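Local coordinates for protein UDP-N-acetylglucosamine 4,6-dehydratase (Vibrio fischeri, PDB 3PVZ) that probably acts as a lyase that removes water from UDP-N-acetylglucosamine, and binds NAD in a Rossmann-type domain, at residues N23-E26 with K27-Q30; F205-S209 with L210-F214; F214-R217 with I218-N221; C244-S247 with C248-E252; L353-L356 with F357-K360. All blocks are in the same frame, centred on the assembly; numbering follows the deposited sequence.

Contact 1 of 5, residues N23-E26 with K27-Q30; sequences NANE and KELQ
The flat groups that meet here are the carboxylate of Glu26 and the side-chain amide of Gln30, one helical turn apart, with planes 48° to each other. Neither stacks on the other. Gln30 NE2 donates to Glu26 OE2 at 2.9 Å. The donor reaches the anti side of OE2 and stands 27° out of the carboxylate plane, so the bond is sound but not straight. Glu26 CG is anti to the backbone N (chi1 -170°), and the chain then bends at chi2, which swings the carboxylate toward the Gln30 amide one turn on. Gln30 CG packs close by, 3.4 Å from Glu26 OE2.

The backbone of this stretch is helical. Leu29 N bonds to Asn25 O at 2.8 Å, and Gln30 N to Glu26 O at 2.9 Å. The helix is kinked at Lys27 and Glu28, whose amides lack a bond to the turn before. A water fills in at Glu28 N, which donates to it at 3.1 Å; the same water makes a weak bond to Ala24 O. A second water donates to both Asn25 OD1 and Glu28 OE1, 2.7 Å from each, and so links two side chains that do not bond directly. Asn25 ND2 bonds to Asp21 O, one turn earlier. Glu26 OE2 also forms a salt bridge with Arg58. The carboxylate is thus held by a cation and an amide, which would probably keep it ionised.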
# COMPACT_ATOMS: atom_id res chain seq x y z
N ASN A 23 -4.93 20.75 -24.94
CA ASN A 23 -4.28 21.74 -25.78
C ASN A 23 -4.97 23.07 -25.72
O ASN A 23 -4.32 24.08 -25.60
CB ASN A 23 -4.17 21.31 -27.22
CG ASN A 23 -2.97 20.46 -27.46
OD1 ASN A 23 -2.07 20.41 -26.64
ND2 ASN A 23 -2.94 19.78 -28.61
N ALA A 24 -6.28 23.07 -25.78
CA ALA A 24 -7.07 24.30 -25.69
C ALA A 24 -6.90 25.06 -24.35
O ALA A 24 -7.08 26.26 -24.31
CB ALA A 24 -8.56 23.99 -25.95
N ASN A 25 -6.56 24.35 -23.27
CA ASN A 25 -6.50 24.96 -21.93
C ASN A 25 -5.10 24.99 -21.34
O ASN A 25 -4.93 25.34 -20.18
CB ASN A 25 -7.45 24.19 -21.02
CG ASN A 25 -8.90 24.50 -21.35
OD1 ASN A 25 -9.37 25.59 -21.05
ND2 ASN A 25 -9.58 23.57 -22.01
N GLU A 26 -4.12 24.61 -22.15
CA GLU A 26 -2.75 24.42 -21.68
C GLU A 26 -2.21 25.70 -21.10
O GLU A 26 -1.59 25.67 -20.05
CB GLU A 26 -1.83 23.96 -22.83
CG GLU A 26 -0.42 23.51 -22.38
CD GLU A 26 -0.43 22.50 -21.21
OE1 GLU A 26 -1.07 21.43 -21.33
OE2 GLU A 26 0.17 22.78 -20.14
N LYS A 27 -2.47 26.83 -21.74
CA LYS A 27 -1.86 28.06 -21.34
C LYS A 27 -2.39 28.42 -19.96
O LYS A 27 -1.63 28.86 -19.09
CB LYS A 27 -2.16 29.17 -22.35
CG LYS A 27 -1.39 30.48 -22.08
CD LYS A 27 -0.24 30.68 -23.08
CE LYS A 27 0.12 32.18 -23.28
NZ LYS A 27 0.60 32.42 -24.71
N GLU A 28 -3.69 28.25 -19.79
CA GLU A 28 -4.34 28.60 -18.51
C GLU A 28 -3.95 27.60 -17.45
O GLU A 28 -3.72 27.98 -16.32
CB GLU A 28 -5.84 28.67 -18.62
CG GLU A 28 -6.53 29.01 -17.32
CD GLU A 28 -7.96 29.49 -17.54
OE1 GLU A 28 -8.60 29.12 -18.56
OE2 GLU A 28 -8.41 30.25 -16.71
N LEU A 29 -3.81 26.33 -17.83
CA LEU A 29 -3.31 25.34 -16.87
C LEU A 29 -1.94 25.77 -16.30
O LEU A 29 -1.68 25.71 -15.08
CB LEU A 29 -3.19 23.98 -17.52
CG LEU A 29 -4.47 23.15 -17.65
CD1 LEU A 29 -4.22 21.94 -18.57
CD2 LEU A 29 -4.96 22.68 -16.32
N GLN A 30 -1.07 26.22 -17.20
CA GLN A 30 0.29 26.56 -16.84
C GLN A 30 0.35 27.81 -15.99
O GLN A 30 1.13 27.89 -15.09
CB GLN A 30 1.14 26.70 -18.10
CG GLN A 30 1.69 25.37 -18.56
CD GLN A 30 2.48 25.50 -19.85
OE1 GLN A 30 3.11 26.51 -20.08
NE2 GLN A 30 2.46 24.46 -20.69
O HOH W 1 -5.78 28.34 -22.05
O HOH W 2 -8.21 27.98 -21.02

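Contact 2 of 5, residues F205-S209 with L210-F214; sequences FSDGS and LLHGF. With NAD (nicotinamide-adenine-dinucleotide), chain E.
The loop that leads from strand 202-203 into helix 210-219 meets the carboxamide of the NAD nicotinamide through Ser206, and Ser209 caps the helix that follows. Ser209 OG sits between its own backbone N and carbonyl carbon (chi1 75°), where it can reach both ways. It accepts from His212 N at 3.0 Å in a nearly straight bond of 164°, and it donates to Ser206 O at 2.7 Å, in the carbonyl plane. Ser206 O also takes Ser209 N, which closes a type II beta turn from Ser206 to Ser209. Gly208 has a positive phi of 79°, as the third position of a type II turn commonly does.

This is an N-cap built on a turn, and the turn carries a residue that binds the cofactor. Ser206 OG accepts from the carboxamide N7N of NAD at 3.0 Å. Lys123 and Ser46, both NAD-binding residues, bond to the backbone of Asp207, and Arg78 of the second subunit bonds to Ser209 O.

Two rings flank the turn. Leu211 CD2 lies over one face of the Phe205 ring, 3.7 Å from its centroid, a CH-pi contact, and the two side chains cross at about a right angle. Over one face of the His212 ring lies Asp207 OD1, 3.4 Å from NE2 and offset to the rim. No hydrogen bond joins that pair, because the angle is poor.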
# COMPACT_ATOMS: atom_id res chain seq x y z
N PHE A 205 -3.53 -0.90 -16.38
CA PHE A 205 -2.34 -1.28 -15.64
C PHE A 205 -2.23 -0.63 -14.27
O PHE A 205 -1.23 -0.80 -13.59
CB PHE A 205 -1.05 -1.14 -16.48
CG PHE A 205 -1.03 -2.07 -17.66
CD1 PHE A 205 -1.54 -1.66 -18.90
CD2 PHE A 205 -0.61 -3.38 -17.52
CE1 PHE A 205 -1.58 -2.54 -20.00
CE2 PHE A 205 -0.65 -4.27 -18.59
CZ PHE A 205 -1.14 -3.85 -19.84
N SER A 206 -3.30 0.04 -13.83
CA SER A 206 -3.28 0.57 -12.48
C SER A 206 -2.94 -0.56 -11.49
O SER A 206 -3.25 -1.74 -11.72
CB SER A 206 -4.59 1.28 -12.15
OG SER A 206 -5.66 0.39 -12.06
N ASP A 207 -2.22 -0.18 -10.45
CA ASP A 207 -1.78 -1.08 -9.39
C ASP A 207 -2.94 -1.91 -8.85
O ASP A 207 -4.02 -1.40 -8.64
CB ASP A 207 -1.15 -0.27 -8.24
CG ASP A 207 -0.22 -1.11 -7.34
OD1 ASP A 207 0.09 -2.28 -7.70
OD2 ASP A 207 0.25 -0.58 -6.29
N GLY A 208 -2.69 -3.18 -8.60
CA GLY A 208 -3.73 -4.06 -8.11
C GLY A 208 -4.73 -4.59 -9.15
O GLY A 208 -5.51 -5.47 -8.84
N SER A 209 -4.74 -4.04 -10.37
CA SER A 209 -5.68 -4.44 -11.41
C SER A 209 -5.24 -5.76 -12.05
O SER A 209 -4.08 -6.16 -11.96
CB SER A 209 -5.72 -3.39 -12.50
OG SER A 209 -4.56 -3.43 -13.35
N LEU A 210 -6.19 -6.42 -12.71
CA LEU A 210 -5.89 -7.60 -13.49
C LEU A 210 -4.75 -7.37 -14.47
O LEU A 210 -3.88 -8.21 -14.63
CB LEU A 210 -7.14 -8.07 -14.23
CG LEU A 210 -7.88 -9.31 -13.72
CD1 LEU A 210 -8.96 -9.72 -14.78
CD2 LEU A 210 -6.90 -10.49 -13.45
N LEU A 211 -4.75 -6.23 -15.13
CA LEU A 211 -3.72 -5.91 -16.10
C LEU A 211 -2.37 -5.81 -15.42
O LEU A 211 -1.38 -6.27 -15.95
CB LEU A 211 -4.04 -4.60 -16.82
CG LEU A 211 -4.67 -4.73 -18.20
CD1 LEU A 211 -6.06 -5.43 -18.19
CD2 LEU A 211 -4.78 -3.34 -18.80
N HIS A 212 -2.33 -5.17 -14.26
CA HIS A 212 -1.11 -5.08 -13.51
C HIS A 212 -0.66 -6.50 -13.16
O HIS A 212 0.52 -6.81 -13.17
CB HIS A 212 -1.32 -4.24 -12.24
CG HIS A 212 -0.20 -4.33 -11.27
ND1 HIS A 212 0.91 -3.52 -11.35
CD2 HIS A 212 -0.01 -5.16 -10.22
CE1 HIS A 212 1.73 -3.83 -10.37
NE2 HIS A 212 1.20 -4.82 -9.67
N GLY A 213 -1.63 -7.34 -12.83
CA GLY A 213 -1.38 -8.76 -12.66
C GLY A 213 -0.68 -9.43 -13.86
O GLY A 213 0.21 -10.26 -13.66
N PHE A 214 -1.03 -9.04 -15.09
CA PHE A 214 -0.39 -9.66 -16.27
C PHE A 214 1.10 -9.45 -16.22
O PHE A 214 1.86 -10.40 -16.43
CB PHE A 214 -0.91 -9.16 -17.63
CG PHE A 214 -2.38 -9.34 -17.88
CD1 PHE A 214 -3.13 -10.22 -17.14
CD2 PHE A 214 -2.99 -8.64 -18.90
CE1 PHE A 214 -4.49 -10.37 -17.40
CE2 PHE A 214 -4.34 -8.79 -19.17
CZ PHE A 214 -5.09 -9.65 -18.41
PA NAD E . -4.39 2.80 -5.80
O1A NAD E . -4.51 1.58 -4.95
O2A NAD E . -3.29 2.62 -6.81
O5B NAD E . -3.78 4.02 -4.99
C5B NAD E . -4.47 4.36 -3.76
C4B NAD E . -3.38 5.08 -2.95
O4B NAD E . -3.86 5.54 -1.71
C3B NAD E . -2.20 4.11 -2.67
O3B NAD E . -0.96 4.67 -3.08
C2B NAD E . -2.27 3.92 -1.14
O2B NAD E . -1.04 3.57 -0.52
C1B NAD E . -2.84 5.31 -0.77
N9A NAD E . -3.44 5.29 0.55
C8A NAD E . -4.40 4.47 0.99
N7A NAD E . -4.67 4.69 2.24
C5A NAD E . -3.91 5.77 2.62
C6A NAD E . -3.75 6.47 3.81
N6A NAD E . -4.54 6.11 4.87
N1A NAD E . -2.88 7.47 3.88
C2A NAD E . -2.14 7.80 2.83
N3A NAD E . -2.24 7.15 1.70
C4A NAD E . -3.11 6.15 1.56
O3 NAD E . -5.83 3.13 -6.44
PN NAD E . -5.90 3.98 -7.83
O1N NAD E . -6.03 3.02 -9.00
O2N NAD E . -4.91 5.04 -8.09
O5D NAD E . -7.45 4.54 -7.69
C5D NAD E . -7.51 5.68 -6.84
C4D NAD E . -8.97 6.12 -6.71
O4D NAD E . -9.63 6.09 -8.02
C3D NAD E . -9.75 5.12 -5.83
O3D NAD E . -10.87 5.73 -5.14
C2D NAD E . -10.37 4.17 -6.87
O2D NAD E . -11.55 3.50 -6.38
C1D NAD E . -10.72 5.14 -7.99
N1N NAD E . -10.90 4.47 -9.29
C2N NAD E . -9.86 3.80 -9.81
C3N NAD E . -9.97 3.16 -11.03
C7N NAD E . -8.84 2.40 -11.60
O7N NAD E . -9.07 1.81 -12.65
N7N NAD E . -7.64 2.32 -11.01
C4N NAD E . -11.19 3.22 -11.73
C5N NAD E . -12.24 3.93 -11.17
C6N NAD E . -12.07 4.55 -9.93

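Contact 3 of 5, residues F214-R217 with I218-N221; sequences FNQR and IQKN
Gln216 and Lys220 lie side by side on the last turn of the helix and point the same way. Lys220 is fully extended beyond CG, with chi2 to chi4 all near 180°. Its CE therefore passes 3.8 Å from Gln216 NE2. Gln216 bends at chi2, and its amide plane is turned 76° from that of Gln219, which runs beside it. The Lys220 chain also lies over the helix end, with CG 3.4 Å from Gln216 O.

Arg217 takes another course. Its chain bends at chi2 and chi3, and NH2 comes 3.8 Å from Lys220 CD. The two cross obliquely. Arg217 NH2 and Lys220 NZ are 4.5 Å apart, and both bind acids of the second subunit: Glu75 takes both, and Asp79 takes the lysine as well. Gln222 also bonds to Arg217 NH2.

This is the C-terminal end of helix 210-219, at the face turned to the partner subunit. Lys220 is the first residue to leave helical angles. Its N donates to Gln216 O at 2.9 Å and to Arg217 O at 3.2 Å, the latter from above the carbonyl plane. Two residues earlier, Ile218 N donates to Phe214 O at 2.9 Å. Ile218 CG1 is anti to its carbonyl carbon (chi1 -65°), which puts it 3.3 Å from Phe214 O; the side chain also packs on Tyr277 and Leu278 of helix 270-280.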
# COMPACT_ATOMS: atom_id res chain seq x y z
N PHE A 214 -1.03 -9.04 -15.09
CA PHE A 214 -0.39 -9.66 -16.27
C PHE A 214 1.10 -9.45 -16.22
O PHE A 214 1.86 -10.40 -16.43
CB PHE A 214 -0.91 -9.16 -17.63
CG PHE A 214 -2.38 -9.34 -17.88
CD1 PHE A 214 -3.13 -10.22 -17.14
CD2 PHE A 214 -2.99 -8.64 -18.90
CE1 PHE A 214 -4.49 -10.37 -17.40
CE2 PHE A 214 -4.34 -8.79 -19.17
CZ PHE A 214 -5.09 -9.65 -18.41
N ASN A 215 1.55 -8.24 -15.89
CA ASN A 215 2.99 -7.97 -15.75
C ASN A 215 3.64 -8.91 -14.74
O ASN A 215 4.74 -9.44 -14.95
CB ASN A 215 3.24 -6.53 -15.28
CG ASN A 215 2.87 -5.50 -16.31
OD1 ASN A 215 3.11 -5.71 -17.49
ND2 ASN A 215 2.28 -4.39 -15.86
N GLN A 216 2.96 -9.10 -13.62
CA GLN A 216 3.54 -9.89 -12.55
C GLN A 216 3.65 -11.32 -12.99
O GLN A 216 4.70 -11.94 -12.86
CB GLN A 216 2.69 -9.77 -11.28
CG GLN A 216 2.65 -8.37 -10.72
CD GLN A 216 3.99 -7.92 -10.17
OE1 GLN A 216 4.66 -7.09 -10.77
NE2 GLN A 216 4.39 -8.47 -9.03
N ARG A 217 2.57 -11.82 -13.59
CA ARG A 217 2.58 -13.17 -14.11
C ARG A 217 3.73 -13.35 -15.10
O ARG A 217 4.47 -14.32 -15.01
CB ARG A 217 1.24 -13.54 -14.78
CG ARG A 217 -0.01 -13.43 -13.90
CD ARG A 217 -0.15 -14.46 -12.82
NE ARG A 217 0.84 -14.37 -11.74
CZ ARG A 217 0.94 -13.39 -10.84
NH1 ARG A 217 0.14 -12.32 -10.85
NH2 ARG A 217 1.86 -13.49 -9.91
N ILE A 218 3.90 -12.41 -16.02
CA ILE A 218 4.99 -12.54 -17.00
C ILE A 218 6.35 -12.56 -16.30
O ILE A 218 7.23 -13.34 -16.65
CB ILE A 218 5.02 -11.40 -18.04
CG1 ILE A 218 3.78 -11.43 -18.93
CG2 ILE A 218 6.26 -11.53 -18.93
CD1 ILE A 218 3.60 -12.76 -19.67
N GLN A 219 6.50 -11.69 -15.31
CA GLN A 219 7.74 -11.56 -14.58
C GLN A 219 8.09 -12.81 -13.74
O GLN A 219 9.28 -13.10 -13.49
CB GLN A 219 7.61 -10.34 -13.66
CG GLN A 219 8.87 -9.65 -13.29
CD GLN A 219 8.56 -8.40 -12.47
OE1 GLN A 219 8.03 -7.41 -13.00
NE2 GLN A 219 8.85 -8.46 -11.16
N LYS A 220 7.07 -13.55 -13.31
CA LYS A 220 7.25 -14.69 -12.42
C LYS A 220 7.05 -16.02 -13.13
O LYS A 220 6.82 -17.04 -12.50
CB LYS A 220 6.29 -14.57 -11.22
CG LYS A 220 6.52 -13.31 -10.39
CD LYS A 220 5.57 -13.18 -9.22
CE LYS A 220 5.89 -11.90 -8.40
NZ LYS A 220 5.02 -11.72 -7.16
N ASN A 221 7.14 -16.01 -14.46
CA ASN A 221 6.93 -17.19 -15.27
C ASN A 221 5.68 -18.01 -14.91
O ASN A 221 5.71 -19.25 -14.89
CB ASN A 221 8.22 -18.04 -15.27
CG ASN A 221 9.25 -17.52 -16.27
OD1 ASN A 221 10.22 -16.85 -15.90
ND2 ASN A 221 9.03 -17.83 -17.56

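Contact 4 of 5, residues C244-S247 with C248-E252; sequences CLMS and CIFGE
Met246 O is shared by two donors at the end of the helix. Phe250 N gives it a sound bond of 2.8 Å. Gly251 N adds a weak one at 3.5 Å and makes its better bond to Ser247 O, at 2.7 Å and 136°. Gly251 is the first residue to leave helical angles, so these bonds mark the close of the helix.

The side chain of Met246, a selenomethionine, touches the Phe250 ring. Its CE methyl is 3.5 Å from Phe250 CD2. The selenium lies 4.8 Å from the ring centroid, 70° off the ring normal, in an oblique Met-aromatic contact. Met246 bends at both chi2 and chi3, which brings selenium and methyl up to CD2 and CE2 of the ring. The Ile249 CG2 methyl lies over the centre of one face of the Phe250 ring.

Leu245 and Ile249 run side by side in the same direction. Leu245 CD1 touches Ile249 CG1 at 3.8 Å. The same CG1 is 3.2 Å from Leu245 O, a carbonyl that also accepts from Ile249 N.

Ser247 OG bonds to Ser196 and to the carbonyl of Thr197. Lys159 NZ donates to the carbonyls of Ser247, Cys248 and Gly251, and so satisfies acceptors at the helix end. The segment sits between helix 46-56, on which Cys244 and Leu245 pack, helix 19-34, which Phe250 touches, and strand 115-118 of the large sheet, which lies against Cys248.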
# COMPACT_ATOMS: atom_id res chain seq x y z
N CYS A 244 -8.17 14.18 -13.66
CA CYS A 244 -8.03 14.76 -12.30
C CYS A 244 -7.70 16.27 -12.30
O CYS A 244 -8.31 17.03 -11.57
CB CYS A 244 -6.92 14.05 -11.51
SG CYS A 244 -7.37 12.37 -11.03
N LEU A 245 -6.72 16.67 -13.11
CA LEU A 245 -6.22 18.03 -13.10
C LEU A 245 -7.26 18.99 -13.69
O LEU A 245 -7.39 20.11 -13.22
CB LEU A 245 -4.93 18.16 -13.89
CG LEU A 245 -4.21 19.54 -13.96
CD1 LEU A 245 -3.73 20.02 -12.65
CD2 LEU A 245 -3.02 19.49 -14.90
N MSE A 246 -7.97 18.55 -14.73
CA MSE A 246 -9.00 19.37 -15.36
C MSE A 246 -10.15 19.59 -14.40
O MSE A 246 -10.61 20.70 -14.26
CB MSE A 246 -9.52 18.71 -16.64
CG MSE A 246 -8.56 18.68 -17.80
SE MSE A 246 -8.12 20.41 -18.49
CE MSE A 246 -9.90 20.99 -19.02
N SER A 247 -10.57 18.53 -13.70
CA SER A 247 -11.64 18.68 -12.74
C SER A 247 -11.13 19.57 -11.62
O SER A 247 -11.79 20.51 -11.22
CB SER A 247 -12.10 17.35 -12.21
OG SER A 247 -13.07 17.54 -11.20
N CYS A 248 -9.92 19.29 -11.15
CA CYS A 248 -9.27 20.15 -10.14
C CYS A 248 -9.27 21.64 -10.43
O CYS A 248 -9.70 22.44 -9.60
CB CYS A 248 -7.81 19.73 -9.87
SG CYS A 248 -7.19 20.57 -8.40
N ILE A 249 -8.71 22.02 -11.57
CA ILE A 249 -8.52 23.42 -11.89
C ILE A 249 -9.81 24.05 -12.43
O ILE A 249 -10.16 25.14 -12.01
CB ILE A 249 -7.48 23.62 -13.00
CG1 ILE A 249 -6.13 23.01 -12.62
CG2 ILE A 249 -7.41 25.15 -13.36
CD1 ILE A 249 -5.51 23.54 -11.38
N PHE A 250 -10.51 23.36 -13.32
CA PHE A 250 -11.71 23.89 -14.01
C PHE A 250 -13.07 23.44 -13.47
O PHE A 250 -14.08 24.00 -13.84
CB PHE A 250 -11.62 23.57 -15.51
CG PHE A 250 -10.42 24.20 -16.20
CD1 PHE A 250 -10.38 25.56 -16.42
CD2 PHE A 250 -9.33 23.44 -16.57
CE1 PHE A 250 -9.29 26.18 -17.04
CE2 PHE A 250 -8.20 24.04 -17.22
CZ PHE A 250 -8.17 25.39 -17.43
N GLY A 251 -13.12 22.44 -12.61
CA GLY A 251 -14.38 21.99 -12.06
C GLY A 251 -15.04 23.03 -11.15
O GLY A 251 -14.37 23.68 -10.31
N GLU A 252 -16.36 23.19 -11.30
CA GLU A 252 -17.09 24.01 -10.37
C GLU A 252 -17.54 23.15 -9.21
O GLU A 252 -17.57 21.94 -9.31
CB GLU A 252 -18.28 24.67 -11.06
CG GLU A 252 -17.84 25.63 -12.13
CD GLU A 252 -19.02 26.32 -12.76
OE1 GLU A 252 -19.58 27.22 -12.09
OE2 GLU A 252 -19.38 25.95 -13.89

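Contact 5 of 5, residues L353-L356 with F357-K360; sequences LLEL and FEQK
Leu356 and Phe357 have the most surface buried here, and both pack on helix 372-382, Leu356 on Ile381. Leu356 CG is anti to the backbone N (chi1 -178°), and its CD1 reaches forward one turn to the Lys360 chain. There it meets Lys360 CG and NZ, each at 4.0 Å. Lys360 bends at chi2 and chi4, which folds its amino end back over the leucine methyl. The two side chains cross, and the aliphatic part of the lysine packs on the methyl, with NZ beside it.

Phe357 turns its ring away from the preceding segment. Its CB is 3.5 Å from Leu353 O, and the ring goes into the core. There it meets the ring of Phe143, with planes at about 25°, and packs on Leu378 and Phe379 of helix 372-382.

Glu358 lies along the helix, extended beyond CG. Its CG is 3.4 Å from Leu354 O, and its OE1 stays 3.8 Å from Glu355 CA. Its OE2 has a long, weak ion pair with Arg188, while Glu355 OE2 bonds to Gln351 one turn back.

The backbone bonds are regular. Lys360 N reaches Leu356 O at 2.7 Å and 174°, and Glu358 N reaches Leu354 O at 3.0 Å. This is a plain amphipathic alpha helix: Leu354 and Phe357 face helices 174-189, 131-154 and 372-382, while Glu355, Gln359 and Lys360 are exposed.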
# COMPACT_ATOMS: atom_id res chain seq x y z
N LEU A 353 -28.57 11.52 9.41
CA LEU A 353 -27.98 10.24 8.98
C LEU A 353 -26.46 10.32 9.04
O LEU A 353 -25.80 9.32 9.30
CB LEU A 353 -28.41 9.86 7.57
CG LEU A 353 -29.88 9.52 7.28
CD1 LEU A 353 -29.98 8.74 5.97
CD2 LEU A 353 -30.59 8.79 8.44
N LEU A 354 -25.90 11.48 8.76
CA LEU A 354 -24.44 11.67 8.93
C LEU A 354 -24.06 11.55 10.41
O LEU A 354 -23.08 10.88 10.75
CB LEU A 354 -23.92 12.98 8.34
CG LEU A 354 -24.18 13.21 6.84
CD1 LEU A 354 -23.38 14.41 6.29
CD2 LEU A 354 -23.91 11.93 6.04
N GLU A 355 -24.84 12.17 11.27
CA GLU A 355 -24.57 12.06 12.69
C GLU A 355 -24.69 10.63 13.18
O GLU A 355 -23.82 10.19 13.93
CB GLU A 355 -25.45 13.00 13.50
CG GLU A 355 -24.89 14.44 13.53
CD GLU A 355 -25.96 15.49 13.86
OE1 GLU A 355 -27.13 15.09 14.12
OE2 GLU A 355 -25.62 16.70 13.86
N LEU A 356 -25.74 9.93 12.73
CA LEU A 356 -25.96 8.52 13.07
C LEU A 356 -24.73 7.68 12.74
O LEU A 356 -24.25 6.92 13.58
CB LEU A 356 -27.17 7.96 12.30
CG LEU A 356 -27.61 6.52 12.54
CD1 LEU A 356 -28.07 6.32 13.95
CD2 LEU A 356 -28.74 6.12 11.61
N PHE A 357 -24.23 7.86 11.52
CA PHE A 357 -23.12 7.09 11.01
C PHE A 357 -21.89 7.36 11.87
O PHE A 357 -21.24 6.44 12.32
CB PHE A 357 -22.87 7.45 9.54
CG PHE A 357 -21.88 6.56 8.83
CD1 PHE A 357 -22.27 5.34 8.32
CD2 PHE A 357 -20.57 6.95 8.68
CE1 PHE A 357 -21.37 4.52 7.66
CE2 PHE A 357 -19.66 6.12 8.03
CZ PHE A 357 -20.08 4.89 7.53
N GLU A 358 -21.60 8.62 12.15
CA GLU A 358 -20.46 8.95 13.02
C GLU A 358 -20.67 8.39 14.43
O GLU A 358 -19.74 7.94 15.06
CB GLU A 358 -20.24 10.44 13.13
CG GLU A 358 -19.83 11.13 11.84
CD GLU A 358 -20.07 12.64 11.87
OE1 GLU A 358 -20.93 13.08 12.68
OE2 GLU A 358 -19.39 13.38 11.10
N GLN A 359 -21.90 8.42 14.93
CA GLN A 359 -22.18 7.95 16.28
C GLN A 359 -22.05 6.43 16.39
O GLN A 359 -21.34 5.94 17.26
CB GLN A 359 -23.58 8.41 16.76
CG GLN A 359 -23.88 8.06 18.21
CD GLN A 359 -25.35 8.25 18.59
OE1 GLN A 359 -26.25 8.25 17.73
NE2 GLN A 359 -25.59 8.41 19.90
N LYS A 360 -22.73 5.70 15.52
CA LYS A 360 -22.66 4.23 15.47
C LYS A 360 -21.27 3.67 15.12
O LYS A 360 -20.87 2.65 15.65
CB LYS A 360 -23.68 3.67 14.48
CG LYS A 360 -25.11 3.85 14.91
CD LYS A 360 -25.57 2.70 15.78
CE LYS A 360 -26.95 2.97 16.38
NZ LYS A 360 -26.98 4.24 17.19

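From the N terminus, contact 1 comes first, on helix 19-34. Contact 2 joins the loop after strand 202-203 to the start of helix 210-219, and contact 3 covers the end of that helix. Contact 4 ends helix 237-250, and contact 5 lies on helix 351-367. Each is local, so no long loop is closed, and none nests or crosses. Contacts 2 and 3 share Phe214, and both touch the second subunit. Contacts 1 and 4 meet in space: Phe250 and Ile249 pack on Leu29, which ties helix 19-34 to helix 237-250. Contact 5 stands apart, with its centre about 31 Å from that of contact 4, on the C-terminal helices.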